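D-galactonate dehydratase family member SEN1436 (Salmonella enterica subsp. enterica serovar Enteritidis, PDB 3TW9) shows low magnesium-dependent D-gluconate dehydratase activity in vitro, forming 2-dehydro-3-deoxy-D-gluconate and water, and probably plays no significant part in gluconate breakdown in vivo. Local coordinates at residues P148-D154 and Y173-C178; E162-R166 and H234-L239; F271-V277 and T294-E300. All blocks are in the same frame, centred on the assembly; numbering follows the deposited sequence. Where two conformers were deposited one is given.

Interaction 1 of 3, residues P148-D154 and Y173-C178; sequences PLYCHTD and YQYVRC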
loop_
_atom_site.group_PDB
_atom_site.type_symbol
_atom_site.label_atom_id
_atom_site.label_comp_id
_atom_site.label_asym_id
_atom_site.label_seq_id
_atom_site.Cartn_x
_atom_site.Cartn_y
_atom_site.Cartn_z
ATOM N N PRO C 148 11.935 15.737 -9.097
ATOM C CA PRO C 148 12.798 16.754 -8.503
ATOM C C PRO C 148 13.842 16.156 -7.583
ATOM O O PRO C 148 13.585 15.185 -6.860
ATOM C CB PRO C 148 11.837 17.672 -7.735
ATOM C CG PRO C 148 10.540 16.992 -7.726
ATOM C CD PRO C 148 10.508 15.998 -8.841
ATOM N N LEU C 149 15.029 16.726 -7.673
ATOM C CA LEU C 149 16.182 16.227 -6.982
ATOM C C LEU C 149 16.707 17.251 -5.997
ATOM O O LEU C 149 16.445 18.461 -6.116
ATOM C CB LEU C 149 17.290 15.924 -8.000
ATOM C CG LEU C 149 16.976 15.058 -9.199
ATOM C CD1 LEU C 149 18.156 15.117 -10.119
ATOM C CD2 LEU C 149 16.606 13.590 -8.813
ATOM N N TYR C 150 17.413 16.758 -4.981
ATOM C CA TYR C 150 18.371 17.569 -4.254
ATOM C C TYR C 150 19.748 16.921 -4.319
ATOM O O TYR C 150 19.876 15.712 -4.517
ATOM C CB TYR C 150 17.963 17.903 -2.797
ATOM C CG TYR C 150 18.117 16.846 -1.702
ATOM C CD1 TYR C 150 19.243 16.824 -0.871
ATOM C CD2 TYR C 150 17.076 15.947 -1.434
ATOM C CE1 TYR C 150 19.358 15.895 0.171
ATOM C CE2 TYR C 150 17.187 15.004 -0.383
ATOM C CZ TYR C 150 18.320 15.005 0.410
ATOM O OH TYR C 150 18.431 14.110 1.459
ATOM N N CYS C 151 20.764 17.758 -4.184
ATOM C CA CYS C 151 22.141 17.288 -4.156
ATOM C C CYS C 151 22.825 17.874 -2.945
ATOM O O CYS C 151 22.338 18.830 -2.318
ATOM C CB CYS C 151 22.861 17.749 -5.421
ATOM S SG CYS C 151 22.867 19.540 -5.524
ATOM N N HIS C 152 23.990 17.321 -2.660
ATOM C CA HIS C 152 24.835 17.726 -1.557
ATOM C C HIS C 152 25.777 18.833 -2.019
ATOM O O HIS C 152 26.090 18.913 -3.206
ATOM C CB HIS C 152 25.659 16.521 -1.114
ATOM C CG HIS C 152 24.846 15.385 -0.567
ATOM N ND1 HIS C 152 25.426 14.290 0.039
ATOM C CD2 HIS C 152 23.507 15.183 -0.503
ATOM C CE1 HIS C 152 24.482 13.449 0.424
ATOM N NE2 HIS C 152 23.310 13.963 0.098
ATOM N N THR C 153 26.208 19.676 -1.086
ATOM C CA THR C 153 27.103 20.790 -1.393
ATOM C C THR C 153 28.373 20.747 -0.546
ATOM O O THR C 153 28.848 21.792 -0.094
ATOM C CB THR C 153 26.389 22.173 -1.233
ATOM O OG1 THR C 153 25.982 22.372 0.129
ATOM C CG2 THR C 153 25.172 22.299 -2.153
ATOM N N ASP C 154 28.907 19.533 -0.349
ATOM C CA ASP C 154 30.018 19.261 0.575
ATOM C C ASP C 154 31.212 20.175 0.323
ATOM O O ASP C 154 31.724 20.231 -0.791
ATOM C CB ASP C 154 30.466 17.795 0.453
ATOM C CG ASP C 154 29.533 16.829 1.169
ATOM O OD1 ASP C 154 29.967 15.708 1.493
ATOM O OD2 ASP C 154 28.365 17.178 1.419
ATOM N N TYR C 173 19.538 22.910 -9.850
ATOM C CA TYR C 173 19.014 22.359 -8.581
ATOM C C TYR C 173 18.189 23.411 -7.862
ATOM O O TYR C 173 18.611 24.579 -7.708
ATOM C CB TYR C 173 20.149 21.836 -7.707
ATOM C CG TYR C 173 20.671 20.499 -8.164
ATOM C CD1 TYR C 173 20.028 19.318 -7.782
ATOM C CD2 TYR C 173 21.802 20.402 -9.001
ATOM C CE1 TYR C 173 20.512 18.066 -8.185
ATOM C CE2 TYR C 173 22.282 19.158 -9.414
ATOM C CZ TYR C 173 21.630 17.996 -9.007
ATOM O OH TYR C 173 22.092 16.773 -9.417
ATOM N N GLN C 174 16.999 22.998 -7.430
ATOM C CA GLN C 174 16.061 23.878 -6.745
ATOM C C GLN C 174 15.944 23.509 -5.267
ATOM O O GLN C 174 15.180 24.121 -4.527
ATOM C CB GLN C 174 14.707 23.823 -7.445
ATOM C CG GLN C 174 14.814 24.363 -8.866
ATOM C CD GLN C 174 13.472 24.603 -9.497
ATOM O OE1 GLN C 174 12.978 25.732 -9.490
ATOM N NE2 GLN C 174 12.848 23.549 -9.991
ATOM N N TYR C 175 16.736 22.514 -4.878
ATOM C CA TYR C 175 16.755 21.976 -3.514
ATOM C C TYR C 175 18.194 21.543 -3.248
ATOM O O TYR C 175 18.774 20.828 -4.057
ATOM C CB TYR C 175 15.879 20.722 -3.390
ATOM C CG TYR C 175 14.434 20.789 -3.838
ATOM C CD1 TYR C 175 13.387 20.784 -2.899
ATOM C CD2 TYR C 175 14.107 20.758 -5.196
ATOM C CE1 TYR C 175 12.046 20.826 -3.330
ATOM C CE2 TYR C 175 12.812 20.793 -5.631
ATOM C CZ TYR C 175 11.785 20.824 -4.705
ATOM O OH TYR C 175 10.511 20.838 -5.202
ATOM N N VAL C 176 18.771 21.948 -2.117
ATOM C CA VAL C 176 20.169 21.586 -1.789
ATOM C C VAL C 176 20.340 21.231 -0.331
ATOM O O VAL C 176 19.747 21.866 0.518
ATOM C CB VAL C 176 21.190 22.748 -2.067
ATOM C CG1 VAL C 176 21.480 22.863 -3.565
ATOM C CG2 VAL C 176 20.673 24.072 -1.527
ATOM N N ARG C 177 21.184 20.241 -0.061
ATOM C CA ARG C 177 21.598 19.962 1.310
ATOM C C ARG C 177 22.739 20.880 1.674
ATOM O O ARG C 177 23.705 20.973 0.913
ATOM C CB ARG C 177 22.083 18.535 1.435
ATOM C CG ARG C 177 22.385 18.158 2.905
ATOM C CD ARG C 177 22.848 16.728 3.019
ATOM N NE ARG C 177 24.299 16.636 2.887
ATOM C CZ ARG C 177 25.024 15.611 3.320
ATOM N NH1 ARG C 177 24.424 14.575 3.905
ATOM N NH2 ARG C 177 26.346 15.624 3.164
ATOM N N CYS C 178 22.625 21.526 2.835
ATOM C CA CYS C 178 23.610 22.492 3.327
ATOM C C CYS C 178 24.109 22.058 4.681
ATOM O O CYS C 178 23.321 21.905 5.623
ATOM C CB CYS C 178 22.989 23.880 3.471
ATOM S SG CYS C 178 22.149 24.435 1.985
HETATM O O HOH W 1 16.117 20.430 -7.907
#
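Arg177 and His152 lie flat on one another where two neighbouring parallel strands of the enolase-superfamily barrel, 147-152 and 175-177, run out toward the active site. Helix 158-171 joins these strands in a beta-alpha-beta unit. The guanidinium and imidazole planes are only 8° apart, with centres 3.7 Å from each other. A bend at chi3 folds the end of the arginine over the imidazole, and CD sits above the same ring. His152 NE2 is hydrogen-bonded to Glu377, which, like His152 by similarity, belongs to the substrate site.

The tight part lies on the other side of the sheet. Cys151 SG sits over the centre of the Tyr173 ring, 3.5 Å from its centroid, in a sulfur-aromatic contact, and CB of the same cysteine also rests on that face. SG takes the position between the backbone N and carbonyl carbon, and Val176 CG1 closes in beside it. Between the two faces, in the sheet itself, Arg177 N gives a nearly straight bond to Cys151 O (2.9 Å, 172°). The pairing is incomplete, for Cys151 N and Arg177 NE are buried here without a partner.

Toward the start of the strands a water bridges the backbones, donating to Leu149 O at 2.7 Å and accepting from Gln174 N. The Tyr175 ring, partly exposed, has Pro148 CB against it. At the far end the exposed Asp154 reaches back to the edge of the guanidinium, its carboxylate turned 12° from that plane; the position of OD2 is less certain, but the model pairs it with Arg177 NH2 at 3.1 Å.

Interaction 2 of 3, residues E162-R166 and H234-L239; sequences EDNIR and HLRNKL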
loop_
_atom_site.group_PDB
_atom_site.type_symbol
_atom_site.label_atom_id
_atom_site.label_comp_id
_atom_site.label_asym_id
_atom_site.label_seq_id
_atom_site.Cartn_x
_atom_site.Cartn_y
_atom_site.Cartn_z
ATOM N N GLU C 162 28.933 27.758 0.317
ATOM C CA GLU C 162 28.135 28.808 -0.320
ATOM C C GLU C 162 28.360 28.901 -1.845
ATOM O O GLU C 162 27.398 29.110 -2.600
ATOM C CB GLU C 162 28.402 30.158 0.355
ATOM C CG GLU C 162 27.419 31.270 -0.023
ATOM C CD GLU C 162 27.715 32.583 0.686
ATOM O OE1 GLU C 162 28.340 32.552 1.771
ATOM O OE2 GLU C 162 27.318 33.646 0.155
ATOM N N ASP C 163 29.611 28.729 -2.282
ATOM C CA ASP C 163 29.945 28.677 -3.709
ATOM C C ASP C 163 29.406 27.408 -4.363
ATOM O O ASP C 163 28.978 27.451 -5.512
ATOM C CB ASP C 163 31.466 28.753 -3.943
ATOM C CG ASP C 163 32.073 30.112 -3.567
ATOM O OD1 ASP C 163 31.329 31.068 -3.248
ATOM O OD2 ASP C 163 33.320 30.212 -3.580
ATOM N N ASN C 164 29.451 26.280 -3.638
ATOM C CA ASN C 164 28.909 25.017 -4.138
ATOM C C ASN C 164 27.392 25.123 -4.362
ATOM O O ASN C 164 26.895 24.652 -5.378
ATOM C CB ASN C 164 29.276 23.827 -3.227
ATOM C CG ASN C 164 30.735 23.433 -3.334
ATOM O OD1 ASN C 164 31.452 23.893 -4.222
ATOM N ND2 ASN C 164 31.189 22.587 -2.414
ATOM N N ILE C 165 26.689 25.790 -3.439
ATOM C CA ILE C 165 25.244 26.049 -3.529
ATOM C C ILE C 165 24.944 26.892 -4.751
ATOM O O ILE C 165 24.069 26.550 -5.529
ATOM C CB ILE C 165 24.655 26.765 -2.260
ATOM C CG1 ILE C 165 24.798 25.898 -1.006
ATOM C CG2 ILE C 165 23.162 27.058 -2.446
ATOM C CD1 ILE C 165 24.526 26.654 0.268
ATOM N N ARG C 166 25.697 27.981 -4.925
ATOM C CA ARG C 166 25.591 28.810 -6.135
ATOM C C ARG C 166 25.795 27.995 -7.412
ATOM O O ARG C 166 24.963 28.056 -8.327
ATOM C CB ARG C 166 26.554 30.002 -6.067
ATOM C CG ARG C 166 26.097 31.091 -5.093
ATOM C CD ARG C 166 26.741 32.438 -5.393
ATOM N NE ARG C 166 26.122 33.505 -4.612
ATOM C CZ ARG C 166 26.548 33.910 -3.419
ATOM N NH1 ARG C 166 27.608 33.338 -2.853
ATOM N NH2 ARG C 166 25.909 34.890 -2.788
ATOM N N HIS C 234 23.105 33.260 7.738
ATOM C CA HIS C 234 23.982 33.721 6.648
ATOM C C HIS C 234 23.505 33.313 5.258
ATOM O O HIS C 234 23.432 34.147 4.371
ATOM C CB HIS C 234 25.429 33.243 6.817
ATOM C CG HIS C 234 26.320 33.682 5.694
ATOM N ND1 HIS C 234 26.825 34.963 5.606
ATOM C CD2 HIS C 234 26.747 33.033 4.583
ATOM C CE1 HIS C 234 27.550 35.073 4.507
ATOM N NE2 HIS C 234 27.516 33.917 3.867
ATOM N N LEU C 235 23.204 32.030 5.065
ATOM C CA LEU C 235 22.760 31.553 3.769
ATOM C C LEU C 235 21.436 32.178 3.369
ATOM O O LEU C 235 21.256 32.523 2.217
ATOM C CB LEU C 235 22.656 30.017 3.747
ATOM C CG LEU C 235 23.972 29.228 3.853
ATOM C CD1 LEU C 235 23.701 27.748 3.921
ATOM C CD2 LEU C 235 24.947 29.564 2.714
ATOM N N ARG C 236 20.504 32.342 4.302
ATOM C CA ARG C 236 19.248 33.008 3.931
ATOM C C ARG C 236 19.459 34.497 3.601
ATOM O O ARG C 236 18.777 35.048 2.735
ATOM C CB ARG C 236 18.162 32.835 4.994
ATOM C CG ARG C 236 17.583 31.422 5.031
ATOM C CD ARG C 236 16.933 31.044 3.700
ATOM N NE ARG C 236 16.106 29.840 3.867
ATOM C CZ ARG C 236 15.662 29.066 2.881
ATOM N NH1 ARG C 236 15.993 29.330 1.614
ATOM N NH2 ARG C 236 14.907 28.004 3.164
ATOM N N ASN C 237 20.416 35.126 4.272
ATOM C CA ASN C 237 20.702 36.543 4.008
ATOM C C ASN C 237 21.266 36.757 2.617
ATOM O O ASN C 237 20.928 37.729 1.938
ATOM C CB ASN C 237 21.637 37.131 5.067
ATOM C CG ASN C 237 20.911 37.474 6.372
ATOM O OD1 ASN C 237 19.682 37.575 6.413
ATOM N ND2 ASN C 237 21.676 37.652 7.443
ATOM N N LYS C 238 22.094 35.818 2.187
ATOM C CA LYS C 238 22.735 35.888 0.887
ATOM C C LYS C 238 21.915 35.342 -0.274
ATOM O O LYS C 238 21.984 35.869 -1.387
ATOM C CB LYS C 238 24.105 35.177 0.930
ATOM C CG LYS C 238 25.135 35.804 1.871
ATOM C CD LYS C 238 25.809 37.024 1.249
ATOM C CE LYS C 238 26.716 37.718 2.255
ATOM N NZ LYS C 238 27.499 38.826 1.639
ATOM N N LEU C 239 21.144 34.286 -0.036
ATOM C CA LEU C 239 20.518 33.568 -1.139
ATOM C C LEU C 239 18.998 33.715 -1.185
ATOM O O LEU C 239 18.384 33.411 -2.198
ATOM C CB LEU C 239 20.944 32.087 -1.146
ATOM C CG LEU C 239 22.429 31.792 -1.399
ATOM C CD1 LEU C 239 22.853 30.460 -0.807
ATOM C CD2 LEU C 239 22.760 31.857 -2.888
#
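Glu162 stretches its side chain across to the helix 221-239, sliding past Leu235 with CG against CD2 and bringing its carboxylate to the edge of the His234 ring. CG stands anti to the backbone N and the chain is extended beyond it, which gives the glutamate its reach. His234 NE2 donates to Glu162 OE1 over 2.6 Å, a short bond bent to 147°. The oxygen lies in the imidazole plane, yet the histidine meets the carboxylate from above, 39° out of its plane.

The other oxygen, OE2, is taken one turn along its own helix by Arg166 NH1, in a salt bridge of 3.0 Å. Histidine and arginine thus grip the two oxygens of one buried carboxylate and restrict its rotation; the charge of Arg166, with the N-H from His234, would be expected to favour the ionised form. Lys238 adds its aliphatic part: CG lies 3.5 Å from Glu162 OE2 and also rests over a face of the His234 ring, while its ammonium runs on without touching the carboxylate.

Beneath this polar layer the helices pack through branched side chains. Ile165 is directed toward the other helix, its CD1 meeting Leu235 CD2 at 3.8 Å. Leu239, modelled in two conformers, in one of them brings CD1 to Ile165 CG2, so this part is less certain.

The two short helical segments run at 43° with axes 11.9 Å apart, far enough that the contact is made by side-chain ends: this is the packing of adjacent helices in the outer layer of a TIM-barrel-like domain.

Interaction 3 of 3, residues F271-V277 and T294-E300; sequences FYLEDPV and TPISMGE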
loop_
_atom_site.group_PDB
_atom_site.type_symbol
_atom_site.label_atom_id
_atom_site.label_comp_id
_atom_site.label_asym_id
_atom_site.label_seq_id
_atom_site.Cartn_x
_atom_site.Cartn_y
_atom_site.Cartn_z
ATOM N N PHE C 271 13.305 22.817 4.033
ATOM C CA PHE C 271 12.450 21.828 3.387
ATOM C C PHE C 271 12.319 20.599 4.298
ATOM O O PHE C 271 11.228 20.058 4.475
ATOM C CB PHE C 271 13.042 21.447 2.031
ATOM C CG PHE C 271 12.206 20.488 1.245
ATOM C CD1 PHE C 271 11.102 20.927 0.538
ATOM C CD2 PHE C 271 12.546 19.128 1.191
ATOM C CE1 PHE C 271 10.323 20.021 -0.210
ATOM C CE2 PHE C 271 11.771 18.234 0.457
ATOM C CZ PHE C 271 10.679 18.674 -0.247
ATOM N N TYR C 272 13.452 20.176 4.853
ATOM C CA TYR C 272 13.440 19.298 6.009
ATOM C C TYR C 272 14.714 19.310 6.843
ATOM O O TYR C 272 15.796 19.646 6.352
ATOM C CB TYR C 272 12.951 17.881 5.654
ATOM C CG TYR C 272 13.737 16.984 4.733
ATOM C CD1 TYR C 272 15.081 16.620 4.993
ATOM C CD2 TYR C 272 13.084 16.385 3.645
ATOM C CE1 TYR C 272 15.746 15.682 4.148
ATOM C CE2 TYR C 272 13.725 15.499 2.820
ATOM C CZ TYR C 272 15.044 15.151 3.054
ATOM O OH TYR C 272 15.613 14.218 2.186
ATOM N N LEU C 273 14.549 18.944 8.116
ATOM C CA LEU C 273 15.669 18.683 9.028
ATOM C C LEU C 273 15.705 17.175 9.211
ATOM O O LEU C 273 14.697 16.575 9.597
ATOM C CB LEU C 273 15.422 19.346 10.377
ATOM C CG LEU C 273 16.529 19.239 11.447
ATOM C CD1 LEU C 273 17.789 19.998 10.987
ATOM C CD2 LEU C 273 16.054 19.821 12.747
ATOM N N GLU C 274 16.856 16.584 8.911
ATOM C CA GLU C 274 16.993 15.145 8.724
ATOM C C GLU C 274 17.706 14.440 9.871
ATOM O O GLU C 274 18.696 14.941 10.418
ATOM C CB GLU C 274 17.739 14.863 7.416
ATOM C CG GLU C 274 17.853 13.380 7.123
ATOM C CD GLU C 274 18.740 13.096 5.975
ATOM O OE1 GLU C 274 19.128 14.063 5.312
ATOM O OE2 GLU C 274 19.016 11.897 5.728
ATOM N N ASP C 275 17.200 13.246 10.180
ATOM C CA ASP C 275 17.721 12.400 11.286
ATOM C C ASP C 275 18.071 13.157 12.548
ATOM O O ASP C 275 19.211 13.098 13.016
ATOM C CB ASP C 275 18.866 11.514 10.809
ATOM C CG ASP C 275 18.431 10.525 9.788
ATOM O OD1 ASP C 275 17.226 10.483 9.439
ATOM O OD2 ASP C 275 19.308 9.780 9.261
ATOM N N PRO C 276 17.076 13.877 13.132
ATOM C CA PRO C 276 17.360 14.567 14.372
ATOM C C PRO C 276 17.651 13.586 15.536
ATOM O O PRO C 276 18.251 13.975 16.531
ATOM C CB PRO C 276 16.066 15.357 14.642
ATOM C CG PRO C 276 14.997 14.629 13.912
ATOM C CD PRO C 276 15.693 14.133 12.666
ATOM N N VAL C 277 17.184 12.347 15.410
ATOM C CA VAL C 277 17.498 11.320 16.415
ATOM C C VAL C 277 17.994 10.062 15.732
ATOM O O VAL C 277 17.690 9.818 14.559
ATOM C CB VAL C 277 16.300 10.993 17.370
ATOM C CG1 VAL C 277 15.899 12.228 18.133
ATOM C CG2 VAL C 277 15.067 10.413 16.609
ATOM N N THR C 294 9.310 22.729 12.313
ATOM C CA THR C 294 10.311 22.467 11.239
ATOM C C THR C 294 10.038 21.077 10.663
ATOM O O THR C 294 9.913 20.140 11.440
ATOM C CB THR C 294 11.737 22.529 11.808
ATOM O OG1 THR C 294 12.020 23.890 12.173
ATOM C CG2 THR C 294 12.748 22.035 10.798
ATOM N N PRO C 295 9.923 20.925 9.309
ATOM C CA PRO C 295 9.618 19.603 8.762
ATOM C C PRO C 295 10.748 18.633 9.066
ATOM O O PRO C 295 11.915 19.027 9.116
ATOM C CB PRO C 295 9.548 19.833 7.242
ATOM C CG PRO C 295 9.308 21.336 7.130
ATOM C CD PRO C 295 10.083 21.928 8.240
ATOM N N ILE C 296 10.373 17.389 9.346
ATOM C CA ILE C 296 11.331 16.404 9.844
ATOM C C ILE C 296 11.362 15.226 8.916
ATOM O O ILE C 296 10.307 14.740 8.521
ATOM C CB ILE C 296 10.906 15.864 11.238
ATOM C CG1 ILE C 296 10.944 16.952 12.311
ATOM C CG2 ILE C 296 11.767 14.643 11.664
ATOM C CD1 ILE C 296 12.326 17.669 12.498
ATOM N N SER C 297 12.556 14.758 8.578
ATOM C CA SER C 297 12.701 13.461 7.933
ATOM C C SER C 297 13.549 12.497 8.798
ATOM O O SER C 297 14.444 12.907 9.570
ATOM C CB SER C 297 13.289 13.586 6.522
ATOM O OG SER C 297 14.659 13.895 6.603
ATOM N N MET C 298 13.256 11.210 8.631
ATOM C CA MET C 298 13.878 10.176 9.434
ATOM C C MET C 298 13.970 8.961 8.563
ATOM O O MET C 298 13.069 8.677 7.772
ATOM C CB MET C 298 12.974 9.802 10.639
ATOM C CG MET C 298 13.126 10.651 11.875
ATOM S SD MET C 298 14.755 10.605 12.660
ATOM C CE MET C 298 14.848 8.845 13.131
ATOM N N GLY C 299 15.033 8.188 8.747
ATOM C CA GLY C 299 14.883 6.794 8.414
ATOM C C GLY C 299 15.850 6.085 7.499
ATOM O O GLY C 299 15.650 4.901 7.211
ATOM N N GLU C 300 16.912 6.744 7.045
ATOM C CA GLU C 300 17.849 6.007 6.188
ATOM C C GLU C 300 18.465 4.777 6.913
ATOM O O GLU C 300 18.832 3.812 6.262
ATOM C CB GLU C 300 18.934 6.920 5.637
ATOM C CG GLU C 300 19.848 7.463 6.680
ATOM C CD GLU C 300 20.866 8.456 6.139
ATOM O OE1 GLU C 300 20.517 9.336 5.312
ATOM O OE2 GLU C 300 22.024 8.361 6.576
HETATM O O HOH W 2 17.524 9.688 6.897
#
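Asp275 holds the end of the strand pair with both backbone and side chain. Its N donates to Ser297 O at 2.8 Å, and its OD1 accepts from Gly299 N at 3.2 Å, on the syn side of the carboxylate. A water accepts from Glu300 N and donates to Asp275 OD1 and Glu274 OE2, although its protons cannot serve every acceptor around it at once.

Glu274 and Glu300, both magnesium ligands, bring carboxylates together with Glu274 OE2 only 3.0 Å from Glu300 OE1 and their planes 72° apart. Two acceptors this close would repel unless compensated; Arg321 supplies positive charge through a salt bridge to Glu274 OE2, and a magnesium ion, when bound, would presumably do likewise.

Further back the strands pair in parallel. Leu273 is bonded through both its backbone N and its backbone O, N reaching Pro295 O at 2.8 Å and O receiving Ser297 N at 3.0 Å. On the face that carries Glu274, Ser297 lies over the Tyr272 ring: CB sits 3.8 Å from the centroid, nearly on the normal, and OG perches off-centre toward the rim. That hydroxyl is buried without a polar partner. The opposite face is apolar, with Leu273 CB against Ile296 CD1 and Pro276 CG against Ile296 CG2. Met298, bent at chi2 and chi3, curls back so that SD meets Pro276 CD and CE reaches Val277 CG2 at 3.8 Å.

Helix 285-291 connects the two strands and covers Ile296 and Met298, helix 255-265 backs Leu273 and Pro276, and strands 244-248 and 319-320 flank the pair within the barrel sheet.

Interactions 1 and 3 are separate strand pairs of one curled barrel sheet, with strand 244-248 between them and centres about 15 Å apart. Inside the barrel Tyr150 OH lies 2.9 Å from Tyr272 OH, a probable hydrogen bond; toward the starts of the strands the rings of Tyr175 and Phe271 meet edge-to-face, CE1 to CE1 3.7 Å. Interaction 1 brings the probable substrate residue His152 to the active site, and interaction 3 brings two of the three magnesium ligands, Asp248 being the third. Interaction 2 lies outside the sheet, its centre about 12 Å from that of interaction 1; Ile165 CD1 touches Cys178 SG at 3.7 Å, while interaction 3 is not touched.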